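Local coordinates for protein putative thiosugar synthase (Amycolatopsis orientalis, PDB 4N6F) that probably builds the 2-thiosugar of a natural product from glucose 6-phosphate, holding the sugar phosphate covalently inside a ThiG-like TIM barrel, at residues D11-W14 / R20-R23; I108-V113 / A160-A165. All coordinates share one frame; numbering follows the deposited sequence.

The two contacts sit at different depths of one TIM barrel, their centres about 18 Å apart and their nearest atoms about 5 Å apart without touching. Contact 2 lies about 6 Å from the centre of the chain and belongs to the sugar-phosphate pocket itself, with Lys110 covalently joined to the ligand and Asp112 and Arg162 beside it. Contact 1 lies about 14 Å from that centre, where the chain ahead of strand 15-17 meets the end of the antiparallel pair that precedes the first barrel strand, 26-28. Its Phe22 side chain remains about 13 Å from the bound sugar, so residues 11-14 and 20-23 do not line the sugar site that strands 108-111 and 161-164 help to form.

Contact 1: residues D11-W14 / R20-R23; sequences DEPW and REFR
Trp14 lays one face of its indole over Phe22, whose CB stands 3.7 Å above the ring plane, offset toward the rim. The two rings form an offset edge-to-face pair, centroids 5.7 Å apart and planes at 65°, in which the edge of Phe22 is turned to the Trp14 face. With chi1 at 53°, Trp14 CG sits between its own backbone N and carbonyl carbon, and this folds the indole back over the opposing chain. Phe22 O lies over the indole too, and accepts a hydrogen bond from Trp14 N at 3.0 Å. The same oxygen receives a CA-H...O contact from Pro13. Residues 11-14 lead into the small antiparallel hairpin of strands 15-17 and 20-22, which precedes the TIM barrel; Phe22 is also backbone-bonded to Leu15. The indole NE1 is held by Ser24 O, while Arg23 O lies in the ring plane at the edge.

On the outer side Arg23, its chain bent at chi3, brings its end back toward residues 11-14, and NE donates to Asp11 O at 3.0 Å from somewhat outside the carbonyl plane. Pro13 CG lies 3.9 Å above one face of the guanidinium, whose NH1 is modelled so close to Glu21 OE1 that the details of this salt bridge are doubtful; the Glu21 carboxylate flanks the proline ring at 4.0 Å from OE2 to CG.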
ATOM      1  N   ASP A  11      -1.391 -16.100   6.074  1.00 65.58           N
ATOM      2  CA  ASP A  11      -2.366 -16.700   7.051  1.00 66.63           C
ATOM      3  C   ASP A  11      -1.747 -17.340   8.312  1.00 60.64           C
ATOM      4  O   ASP A  11      -2.421 -18.095   9.016  1.00 59.15           O
ATOM      5  CB  ASP A  11      -3.277 -17.719   6.344  1.00 70.84           C
ATOM      6  CG  ASP A  11      -2.493 -18.836   5.664  1.00 76.14           C
ATOM      7  OD1 ASP A  11      -1.454 -18.543   5.029  1.00 81.70           O
ATOM      8  OD2 ASP A  11      -2.919 -20.009   5.757  1.00 79.69           O
ATOM      9  N   GLU A  12      -0.477 -17.051   8.593  1.00 56.11           N
ATOM     10  CA  GLU A  12       0.083 -17.293   9.918  1.00 55.11           C
ATOM     11  C   GLU A  12      -0.711 -16.451  10.914  1.00 44.86           C
ATOM     12  O   GLU A  12      -1.035 -15.304  10.620  1.00 45.55           O
ATOM     13  CB  GLU A  12       1.564 -16.873   9.981  1.00 61.10           C
ATOM     14  CG  GLU A  12       2.567 -18.020   9.949  1.00 66.97           C
ATOM     15  CD  GLU A  12       2.559 -18.841  11.230  1.00 71.53           C
ATOM     16  OE1 GLU A  12       2.763 -18.255  12.319  1.00 74.30           O
ATOM     17  OE2 GLU A  12       2.356 -20.075  11.148  1.00 72.85           O
ATOM     18  N   PRO A  13      -1.045 -17.008  12.082  1.00 36.86           N
ATOM     19  CA  PRO A  13      -1.571 -16.105  13.104  1.00 33.28           C
ATOM     20  C   PRO A  13      -0.444 -15.217  13.636  1.00 29.02           C
ATOM     21  O   PRO A  13       0.662 -15.696  13.842  1.00 28.73           O
ATOM     22  CB  PRO A  13      -2.105 -17.049  14.193  1.00 34.46           C
ATOM     23  CG  PRO A  13      -1.832 -18.448  13.730  1.00 35.05           C
ATOM     24  CD  PRO A  13      -0.871 -18.380  12.583  1.00 35.86           C
ATOM     25  N   TRP A  14      -0.722 -13.929  13.817  1.00 25.68           N
ATOM     26  CA  TRP A  14       0.250 -12.986  14.376  1.00 23.32           C
ATOM     27  C   TRP A  14       0.067 -12.864  15.887  1.00 23.30           C
ATOM     28  O   TRP A  14       0.885 -12.254  16.564  1.00 24.27           O
ATOM     29  CB  TRP A  14       0.144 -11.603  13.706  1.00 22.48           C
ATOM     30  CG  TRP A  14      -1.251 -11.006  13.697  1.00 21.83           C
ATOM     31  CD1 TRP A  14      -2.224 -11.215  12.764  1.00 21.68           C
ATOM     32  CD2 TRP A  14      -1.814 -10.125  14.669  1.00 21.56           C
ATOM     33  NE1 TRP A  14      -3.362 -10.529  13.100  1.00 21.78           N
ATOM     34  CE2 TRP A  14      -3.137  -9.845  14.263  1.00 21.84           C
ATOM     35  CE3 TRP A  14      -1.330  -9.541  15.845  1.00 22.63           C
ATOM     36  CZ2 TRP A  14      -3.979  -9.001  14.983  1.00 21.59           C
ATOM     37  CZ3 TRP A  14      -2.167  -8.700  16.564  1.00 22.56           C
ATOM     38  CH2 TRP A  14      -3.477  -8.439  16.129  1.00 22.31           C
ATOM     39  N   ARG A  20      -7.556 -19.019  20.889  1.00 28.70           N
ATOM     40  CA  ARG A  20      -8.026 -18.057  19.878  1.00 28.59           C
ATOM     41  C   ARG A  20      -6.867 -17.487  19.063  1.00 27.75           C
ATOM     42  O   ARG A  20      -5.939 -16.886  19.615  1.00 26.29           O
ATOM     43  CB  ARG A  20      -8.820 -16.923  20.535  1.00 31.20           C
ATOM     44  CG  ARG A  20     -10.107 -17.354  21.239  1.00 34.18           C
ATOM     45  CD  ARG A  20     -11.078 -18.088  20.316  1.00 37.44           C
ATOM     46  NE  ARG A  20     -11.239 -17.404  19.030  1.00 41.32           N
ATOM     47  CZ  ARG A  20     -11.933 -17.868  17.995  1.00 45.78           C
ATOM     48  NH1 ARG A  20     -12.560 -19.035  18.061  1.00 49.13           N
ATOM     49  NH2 ARG A  20     -11.995 -17.156  16.873  1.00 48.54           N
ATOM     50  N   GLU A  21      -6.936 -17.676  17.748  1.00 27.20           N
ATOM     51  CA  GLU A  21      -5.925 -17.184  16.825  1.00 28.95           C
ATOM     52  C   GLU A  21      -6.392 -15.902  16.133  1.00 27.87           C
ATOM     53  O   GLU A  21      -7.543 -15.809  15.705  1.00 27.75           O
ATOM     54  CB  GLU A  21      -5.603 -18.263  15.788  1.00 31.08           C
ATOM     55  CG  GLU A  21      -4.942 -19.487  16.408  1.00 36.14           C
ATOM     56  CD  GLU A  21      -4.762 -20.642  15.445  1.00 39.00           C
ATOM     57  OE1 GLU A  21      -5.626 -20.837  14.569  1.00 46.66           O
ATOM     58  OE2 GLU A  21      -3.762 -21.367  15.572  1.00 42.72           O
ATOM     59  N   PHE A  22      -5.489 -14.927  16.037  1.00 26.04           N
ATOM     60  CA  PHE A  22      -5.715 -13.693  15.285  1.00 26.13           C
ATOM     61  C   PHE A  22      -4.917 -13.788  14.002  1.00 26.42           C
ATOM     62  O   PHE A  22      -3.682 -13.785  14.054  1.00 24.81           O
ATOM     63  CB  PHE A  22      -5.208 -12.463  16.044  1.00 26.45           C
ATOM     64  CG  PHE A  22      -5.954 -12.160  17.317  1.00 28.01           C
ATOM     65  CD1 PHE A  22      -5.937 -13.049  18.387  1.00 27.66           C
ATOM     66  CD2 PHE A  22      -6.632 -10.959  17.463  1.00 28.57           C
ATOM     67  CE1 PHE A  22      -6.618 -12.766  19.560  1.00 28.24           C
ATOM     68  CE2 PHE A  22      -7.301 -10.660  18.641  1.00 29.63           C
ATOM     69  CZ  PHE A  22      -7.295 -11.567  19.692  1.00 29.15           C
ATOM     70  N   ARG A  23      -5.612 -13.845  12.866  1.00 27.17           N
ATOM     71  CA  ARG A  23      -4.977 -13.950  11.555  1.00 29.69           C
ATOM     72  C   ARG A  23      -5.143 -12.704  10.681  1.00 27.86           C
ATOM     73  O   ARG A  23      -4.198 -12.284  10.004  1.00 26.64           O
ATOM     74  CB  ARG A  23      -5.558 -15.135  10.783  1.00 33.20           C
ATOM     75  CG  ARG A  23      -5.275 -16.494  11.393  1.00 37.75           C
ATOM     76  CD  ARG A  23      -5.834 -17.606  10.510  1.00 40.49           C
ATOM     77  NE  ARG A  23      -4.936 -18.756  10.488  1.00 44.47           N
ATOM     78  CZ  ARG A  23      -4.907 -19.717  11.408  1.00 48.17           C
ATOM     79  NH1 ARG A  23      -5.735 -19.691  12.447  1.00 48.71           N
ATOM     80  NH2 ARG A  23      -4.038 -20.718  11.289  1.00 50.74           N
TER

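Contact 2: residues I108-V113 / A160-A165. With F6R (fructose -6-phosphate), chain F.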
ATOM      1  N   ILE A 108     -10.482 -11.149  26.996  1.00 29.51           N
ATOM      2  CA  ILE A 108      -9.620 -10.360  26.121  1.00 26.95           C
ATOM      3  C   ILE A 108     -10.213  -8.970  25.936  1.00 26.06           C
ATOM      4  O   ILE A 108     -11.393  -8.835  25.579  1.00 24.11           O
ATOM      5  CB  ILE A 108      -9.450 -11.013  24.745  1.00 26.78           C
ATOM      6  CG1 ILE A 108      -8.959 -12.448  24.893  1.00 26.54           C
ATOM      7  CG2 ILE A 108      -8.477 -10.204  23.889  1.00 26.65           C
ATOM      8  CD1 ILE A 108      -9.128 -13.255  23.626  1.00 26.86           C
ATOM      9  N   LEU A 109      -9.375  -7.953  26.120  1.00 24.80           N
ATOM     10  CA  LEU A 109      -9.833  -6.587  26.272  1.00 25.21           C
ATOM     11  C   LEU A 109      -9.061  -5.564  25.449  1.00 24.93           C
ATOM     12  O   LEU A 109      -7.829  -5.456  25.547  1.00 25.02           O
ATOM     13  CB  LEU A 109      -9.750  -6.190  27.747  1.00 26.12           C
ATOM     14  CG  LEU A 109     -10.330  -4.813  28.096  1.00 27.62           C
ATOM     15  CD1 LEU A 109     -11.858  -4.855  28.055  1.00 28.04           C
ATOM     16  CD2 LEU A 109      -9.844  -4.355  29.462  1.00 28.03           C
ATOM     17  N   LYS A 110      -9.807  -4.800  24.657  1.00 24.47           N
ATOM     18  CA  LYS A 110      -9.298  -3.611  23.993  1.00 25.54           C
ATOM     19  C   LYS A 110      -9.327  -2.533  25.039  1.00 25.99           C
ATOM     20  O   LYS A 110     -10.386  -2.041  25.405  1.00 26.25           O
ATOM     21  CB  LYS A 110     -10.154  -3.319  22.755  1.00 26.03           C
ATOM     22  CG  LYS A 110      -9.861  -2.015  22.050  1.00 26.69           C
ATOM     23  CD  LYS A 110     -10.747  -1.870  20.817  1.00 28.51           C
ATOM     24  CE  LYS A 110     -10.491  -0.582  20.036  1.00 30.38           C
ATOM     25  NZ  LYS A 110     -11.171   0.541  20.704  1.00 32.63           N
ATOM     26  N   LEU A 111      -8.160  -2.205  25.579  1.00 26.60           N
ATOM     27  CA  LEU A 111      -8.066  -1.302  26.719  1.00 26.13           C
ATOM     28  C   LEU A 111      -7.740   0.094  26.248  1.00 27.54           C
ATOM     29  O   LEU A 111      -6.696   0.325  25.619  1.00 28.10           O
ATOM     30  CB  LEU A 111      -6.994  -1.789  27.690  1.00 26.93           C
ATOM     31  CG  LEU A 111      -6.688  -0.889  28.890  1.00 27.06           C
ATOM     32  CD1 LEU A 111      -7.902  -0.739  29.794  1.00 26.32           C
ATOM     33  CD2 LEU A 111      -5.507  -1.456  29.657  1.00 27.28           C
ATOM     34  N   ASP A 112      -8.643   1.022  26.554  1.00 28.94           N
ATOM     35  CA  ASP A 112      -8.504   2.422  26.197  1.00 30.60           C
ATOM     36  C   ASP A 112      -8.729   3.281  27.447  1.00 33.07           C
ATOM     37  O   ASP A 112      -9.754   3.146  28.132  1.00 34.48           O
ATOM     38  CB  ASP A 112      -9.526   2.789  25.119  1.00 31.17           C
ATOM     39  CG  ASP A 112      -9.139   2.275  23.746  1.00 31.61           C
ATOM     40  OD1 ASP A 112      -8.115   2.717  23.214  1.00 30.00           O
ATOM     41  OD2 ASP A 112      -9.871   1.436  23.176  1.00 35.13           O
ATOM     42  N   VAL A 113      -7.737   4.110  27.759  1.00 34.02           N
ATOM     43  CA  VAL A 113      -7.808   5.096  28.827  1.00 35.09           C
ATOM     44  C   VAL A 113      -7.298   6.404  28.235  1.00 36.96           C
ATOM     45  O   VAL A 113      -6.097   6.560  28.004  1.00 37.88           O
ATOM     46  CB  VAL A 113      -6.931   4.701  30.027  1.00 35.26           C
ATOM     47  CG1 VAL A 113      -7.050   5.728  31.144  1.00 35.14           C
ATOM     48  CG2 VAL A 113      -7.320   3.322  30.536  1.00 35.47           C
ATOM     49  N   ALA A 160      -0.673  -7.638  23.116  1.00 21.72           N
ATOM     50  CA  ALA A 160      -0.284  -6.860  21.949  1.00 21.24           C
ATOM     51  C   ALA A 160      -0.428  -5.388  22.312  1.00 22.02           C
ATOM     52  O   ALA A 160      -1.107  -5.049  23.285  1.00 22.39           O
ATOM     53  CB  ALA A 160      -1.169  -7.194  20.760  1.00 21.19           C
ATOM     54  N   LEU A 161       0.227  -4.533  21.536  1.00 22.73           N
ATOM     55  CA  LEU A 161       0.241  -3.094  21.766  1.00 24.67           C
ATOM     56  C   LEU A 161      -0.381  -2.384  20.598  1.00 23.77           C
ATOM     57  O   LEU A 161       0.049  -2.568  19.470  1.00 24.68           O
ATOM     58  CB  LEU A 161       1.680  -2.586  21.856  1.00 27.10           C
ATOM     59  CG  LEU A 161       2.211  -2.090  23.180  1.00 30.11           C
ATOM     60  CD1 LEU A 161       3.565  -1.443  22.941  1.00 29.67           C
ATOM     61  CD2 LEU A 161       1.244  -1.089  23.808  1.00 31.99           C
ATOM     62  N   ARG A 162      -1.372  -1.558  20.863  1.00 23.40           N
ATOM     63  CA  ARG A 162      -1.887  -0.659  19.845  1.00 23.46           C
ATOM     64  C   ARG A 162      -1.154   0.665  20.027  1.00 23.98           C
ATOM     65  O   ARG A 162      -1.063   1.187  21.148  1.00 23.26           O
ATOM     66  CB  ARG A 162      -3.404  -0.505  19.971  1.00 23.00           C
ATOM     67  CG  ARG A 162      -4.170  -1.814  19.772  1.00 23.42           C
ATOM     68  CD  ARG A 162      -5.435  -1.895  20.627  1.00 23.47           C
ATOM     69  NE  ARG A 162      -6.283  -0.727  20.413  1.00 24.17           N
ATOM     70  CZ  ARG A 162      -6.941  -0.055  21.362  1.00 24.15           C
ATOM     71  NH1 ARG A 162      -7.650   1.015  21.021  1.00 24.66           N
ATOM     72  NH2 ARG A 162      -6.894  -0.419  22.636  1.00 24.06           N
ATOM     73  N   VAL A 163      -0.609   1.186  18.929  1.00 24.30           N
ATOM     74  CA  VAL A 163       0.258   2.366  18.964  1.00 25.24           C
ATOM     75  C   VAL A 163      -0.300   3.442  18.025  1.00 24.78           C
ATOM     76  O   VAL A 163      -0.638   3.155  16.883  1.00 23.90           O
ATOM     77  CB  VAL A 163       1.705   1.980  18.564  1.00 26.39           C
ATOM     78  CG1 VAL A 163       2.593   3.203  18.458  1.00 26.90           C
ATOM     79  CG2 VAL A 163       2.286   1.008  19.583  1.00 26.23           C
ATOM     80  N   MET A 164      -0.404   4.676  18.515  1.00 25.26           N
ATOM     81  CA  MET A 164      -1.078   5.738  17.777  1.00 25.42           C
ATOM     82  C   MET A 164      -0.218   6.231  16.636  1.00 24.92           C
ATOM     83  O   MET A 164       0.930   6.600  16.841  1.00 25.13           O
ATOM     84  CB  MET A 164      -1.450   6.904  18.690  1.00 27.87           C
ATOM     85  CG  MET A 164      -2.015   8.116  17.953  1.00 30.14           C
ATOM     86  SD  MET A 164      -2.856   9.303  19.026  1.00 31.04           S
ATOM     87  CE  MET A 164      -4.553   8.806  18.802  1.00 30.14           C
ATOM     88  N   ALA A 165      -0.784   6.212  15.434  1.00 23.70           N
ATOM     89  CA  ALA A 165      -0.122   6.713  14.239  1.00 24.46           C
ATOM     90  C   ALA A 165      -0.279   8.229  14.109  1.00 25.88           C
ATOM     91  O   ALA A 165       0.678   8.934  13.827  1.00 27.22           O
ATOM     92  CB  ALA A 165      -0.694   6.020  13.006  1.00 24.15           C
TER
HETATM   93  C1  F6R F 304     -10.748   1.889  20.238  1.00 34.09           C
HETATM   94  C2  F6R F 304     -11.493   2.298  18.999  1.00 36.57           C
HETATM   95  C3  F6R F 304     -11.400   3.688  18.419  1.00 35.05           C
HETATM   96  C4  F6R F 304     -10.062   3.810  17.687  1.00 32.46           C
HETATM   97  C5  F6R F 304     -10.043   5.017  16.744  1.00 30.85           C
HETATM   98  C6  F6R F 304      -9.004   4.845  15.655  1.00 29.00           C
HETATM   99  O2  F6R F 304     -12.168   1.466  18.389  1.00 41.14           O
HETATM  100  O3  F6R F 304     -11.529   4.739  19.382  1.00 32.63           O
HETATM  101  O4  F6R F 304      -9.005   3.957  18.647  1.00 32.15           O
HETATM  102  O5  F6R F 304     -11.311   5.215  16.122  1.00 28.86           O
HETATM  103  O6  F6R F 304      -8.924   6.060  14.918  1.00 28.59           O
HETATM  104  P   F6R F 304      -9.618   6.271  13.498  1.00 27.31           P
HETATM  105  O1P F6R F 304     -11.064   6.457  13.847  1.00 25.96           O
HETATM  106  O2P F6R F 304      -9.351   5.033  12.685  1.00 29.47           O
HETATM  107  O3P F6R F 304      -8.869   7.468  12.983  1.00 26.98           O
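Lys110 runs fully extended from chi1 (173°) through chi3 and turns only at chi4 (-79°), while Arg162 bends at chi2 and chi3, and the two side chains cross at about a right angle. Lys110 CG thereby lies 3.4 Å above one face of the Arg162 guanidinium, toward its rim, and Lys110 NZ reaches the sugar, bonded covalently to F6R C1 at 1.5 Å. The guanidinium edge is turned to the end of strand 108-111. Arg162 NH1 donates to the syn lone pair of Asp112 OD1 at 2.8 Å and more weakly to OD2, the carboxylate standing 87° from the guanidinium plane; NH2 makes a weak bond to Leu111 O. Glu194 salt-bridges NE and Leu140 O takes a bond from NH2, so the buried charge is held from several sides. Asp112 OD2 comes within 3.1 Å of F6R C1; OD1 also salt-bridges Arg114. A leucine in place of Arg162 would probably take the shared cation from Asp112 and Glu194, leaving Asp112 held by Arg114 but less firmly placed beside the sugar. Such polar side chains converging from nonadjacent parallel strands on a substrate-bearing lysine are characteristic of the interior of a Schiff-base-forming TIM barrel such as ThiG.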